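Local coordinates for protein acetyl xylan esterase II (PDB 1G66) that removes acetyl groups from acetylated xylan as a serine esterase of the cutinase family, within the alpha/beta-hydrolase clan, at residues V25-Y33 against A198-G207. Numbering follows the deposited sequence. Where two conformers were deposited one is given.
Sequences VVNGVLSAY and ALAFVKSKLG
Y33 sets its CG anti to its own carbonyl carbon (chi1 -64°), and this carries the ring across to the last turn of helix 190-206. L199 swings its CG opposite its backbone N (chi1 177°), which, with chi2 near +60°, brings CD1 against the carbonyl of G28. The two helices pack side by side on one face of the parallel sheet of this alpha/beta-hydrolase fold. Their segments cross at -44°, with axes 9.8 Å apart.

L199 CD1 lies 3.6 Å from G28 O and also touches V29 CG2 and A32 CB. G28 O already accepts from A32 N, so the leucine methyl meets a carbonyl that is engaged within its own helix. Nearer the sheet, V29 CG2 meets V202 CG1 at 3.9 Å, the two side chains at about a right angle. V25 CG2 rests on A198 CB. Toward the sheet, V29 touches V7 and V202 touches V85, both on strands. At the outer side the extended K203 chain lays CE 3.6 Å from A32 CB.

The Y33 ring lies across the C-terminal ends of both helices. L206 CD1 approaches CE1 obliquely at 3.7 Å, and K203 CG sits close to the hydroxyl. Y33 OH donates to G207 OXT at 2.7 Å. A phenylalanine here would probably leave the terminal carboxylate without this donor and the chain end freer to move. G207 OXT lies at the edge of the Y33 ring, in the ring plane.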
# COMPACT_ATOMS: atom_id res chain seq x y z
N VAL A 25 -5.68 -8.73 -4.76
CA VAL A 25 -4.27 -9.03 -5.04
C VAL A 25 -3.67 -9.94 -3.99
O VAL A 25 -2.88 -10.82 -4.34
CB VAL A 25 -3.49 -7.75 -5.22
CG1 VAL A 25 -2.00 -8.00 -5.43
CG2 VAL A 25 -4.02 -7.00 -6.45
N VAL A 26 -3.99 -9.74 -2.71
CA VAL A 26 -3.49 -10.67 -1.72
C VAL A 26 -3.84 -12.13 -2.09
O VAL A 26 -3.01 -13.01 -2.07
CB VAL A 26 -4.04 -10.31 -0.35
CG1 VAL A 26 -3.71 -11.40 0.68
CG2 VAL A 26 -3.48 -8.96 0.12
N ASN A 27 -5.10 -12.32 -2.44
CA ASN A 27 -5.55 -13.67 -2.81
C ASN A 27 -4.94 -14.15 -4.08
O ASN A 27 -4.71 -15.35 -4.21
CB ASN A 27 -7.06 -13.65 -2.95
CG ASN A 27 -7.84 -13.35 -1.72
OD1 ASN A 27 -7.42 -13.45 -0.58
ND2 ASN A 27 -9.10 -12.94 -2.00
N GLY A 28 -4.69 -13.28 -5.02
CA GLY A 28 -4.02 -13.66 -6.24
C GLY A 28 -2.62 -14.19 -5.95
O GLY A 28 -2.19 -15.19 -6.53
N VAL A 29 -1.91 -13.50 -5.05
CA VAL A 29 -0.56 -13.96 -4.71
C VAL A 29 -0.64 -15.29 -3.96
O VAL A 29 0.13 -16.21 -4.28
CB VAL A 29 0.18 -12.89 -3.88
CG1 VAL A 29 1.51 -13.41 -3.42
CG2 VAL A 29 0.31 -11.62 -4.73
N LEU A 30 -1.53 -15.40 -3.00
CA LEU A 30 -1.59 -16.64 -2.25
C LEU A 30 -1.92 -17.80 -3.13
O LEU A 30 -1.39 -18.90 -2.94
CB LEU A 30 -2.67 -16.53 -1.18
CG LEU A 30 -2.37 -15.61 0.00
CD1 LEU A 30 -3.60 -15.40 0.85
CD2 LEU A 30 -1.28 -16.11 0.85
N SER A 31 -2.79 -17.62 -4.11
CA SER A 31 -3.14 -18.71 -4.98
C SER A 31 -2.04 -19.02 -5.99
O SER A 31 -1.98 -20.16 -6.42
CB SER A 31 -4.31 -18.28 -5.85
OG SER A 31 -4.14 -17.37 -6.92
N ALA A 32 -1.18 -18.07 -6.29
CA ALA A 32 -0.06 -18.29 -7.19
C ALA A 32 1.08 -19.03 -6.49
O ALA A 32 1.96 -19.56 -7.18
CB ALA A 32 0.44 -16.97 -7.74
N TYR A 33 1.09 -18.98 -5.19
CA TYR A 33 2.19 -19.54 -4.38
C TYR A 33 1.64 -20.34 -3.23
O TYR A 33 1.62 -19.90 -2.09
CB TYR A 33 3.11 -18.42 -3.88
CG TYR A 33 3.81 -17.69 -4.99
CD1 TYR A 33 3.34 -16.50 -5.51
CD2 TYR A 33 4.95 -18.20 -5.58
CE1 TYR A 33 3.98 -15.86 -6.53
CE2 TYR A 33 5.62 -17.55 -6.61
CZ TYR A 33 5.11 -16.38 -7.09
OH TYR A 33 5.72 -15.67 -8.11
N ALA A 198 -0.98 -6.43 -11.50
CA ALA A 198 -0.29 -6.44 -10.21
C ALA A 198 0.28 -7.79 -9.91
O ALA A 198 1.43 -7.92 -9.47
CB ALA A 198 -1.26 -5.99 -9.13
N LEU A 199 -0.52 -8.84 -10.15
CA LEU A 199 -0.01 -10.20 -9.91
C LEU A 199 1.16 -10.53 -10.83
O LEU A 199 2.13 -11.15 -10.40
CB LEU A 199 -1.15 -11.19 -10.11
CG LEU A 199 -0.77 -12.65 -9.96
CD1 LEU A 199 -0.22 -12.96 -8.55
CD2 LEU A 199 -1.94 -13.56 -10.30
N ALA A 200 1.08 -10.10 -12.08
CA ALA A 200 2.20 -10.32 -12.98
C ALA A 200 3.46 -9.67 -12.47
O ALA A 200 4.56 -10.22 -12.55
CB ALA A 200 1.83 -9.82 -14.38
N PHE A 201 3.30 -8.45 -11.95
CA PHE A 201 4.47 -7.78 -11.40
C PHE A 201 5.02 -8.54 -10.20
O PHE A 201 6.21 -8.77 -10.11
CB PHE A 201 4.08 -6.36 -11.00
CG PHE A 201 5.21 -5.59 -10.39
CD1 PHE A 201 6.26 -5.13 -11.13
CD2 PHE A 201 5.23 -5.34 -9.01
CE1 PHE A 201 7.29 -4.41 -10.58
CE2 PHE A 201 6.25 -4.60 -8.43
CZ PHE A 201 7.31 -4.14 -9.22
N VAL A 202 4.15 -8.92 -9.27
CA VAL A 202 4.60 -9.68 -8.12
C VAL A 202 5.35 -10.93 -8.59
O VAL A 202 6.42 -11.24 -8.05
CB VAL A 202 3.42 -10.01 -7.19
CG1 VAL A 202 3.86 -11.00 -6.10
CG2 VAL A 202 2.81 -8.77 -6.60
N LYS A 203 4.73 -11.69 -9.50
CA LYS A 203 5.42 -12.90 -9.94
C LYS A 203 6.78 -12.61 -10.56
O LYS A 203 7.73 -13.38 -10.38
CB LYS A 203 4.53 -13.60 -10.98
CG LYS A 203 3.31 -14.28 -10.30
CD LYS A 203 2.48 -14.84 -11.44
CE LYS A 203 1.52 -15.86 -10.94
NZ LYS A 203 1.02 -16.55 -12.20
N SER A 204 6.88 -11.53 -11.33
CA SER A 204 8.17 -11.16 -11.91
C SER A 204 9.19 -10.86 -10.84
O SER A 204 10.35 -11.15 -11.07
CB SER A 204 8.04 -9.94 -12.81
OG SER A 204 8.01 -8.68 -12.17
N LYS A 205 8.79 -10.31 -9.72
CA LYS A 205 9.73 -9.95 -8.70
C LYS A 205 10.04 -11.11 -7.79
O LYS A 205 11.17 -11.17 -7.28
CB LYS A 205 9.16 -8.79 -7.90
CG LYS A 205 9.00 -7.47 -8.58
CD LYS A 205 10.28 -6.95 -9.23
CE LYS A 205 10.05 -6.93 -10.71
NZ LYS A 205 11.23 -6.27 -11.32
N LEU A 206 9.13 -12.01 -7.56
CA LEU A 206 9.37 -13.11 -6.67
C LEU A 206 10.13 -14.22 -7.33
O LEU A 206 10.93 -14.86 -6.68
CB LEU A 206 8.05 -13.70 -6.13
CG LEU A 206 7.33 -12.78 -5.17
CD1 LEU A 206 6.05 -13.36 -4.69
CD2 LEU A 206 8.20 -12.48 -3.95
N GLY A 207 9.81 -14.49 -8.60
CA GLY A 207 10.31 -15.68 -9.26
C GLY A 207 9.39 -16.87 -9.01
O GLY A 207 9.79 -18.04 -9.16
OXT GLY A 207 8.07 -16.81 -8.67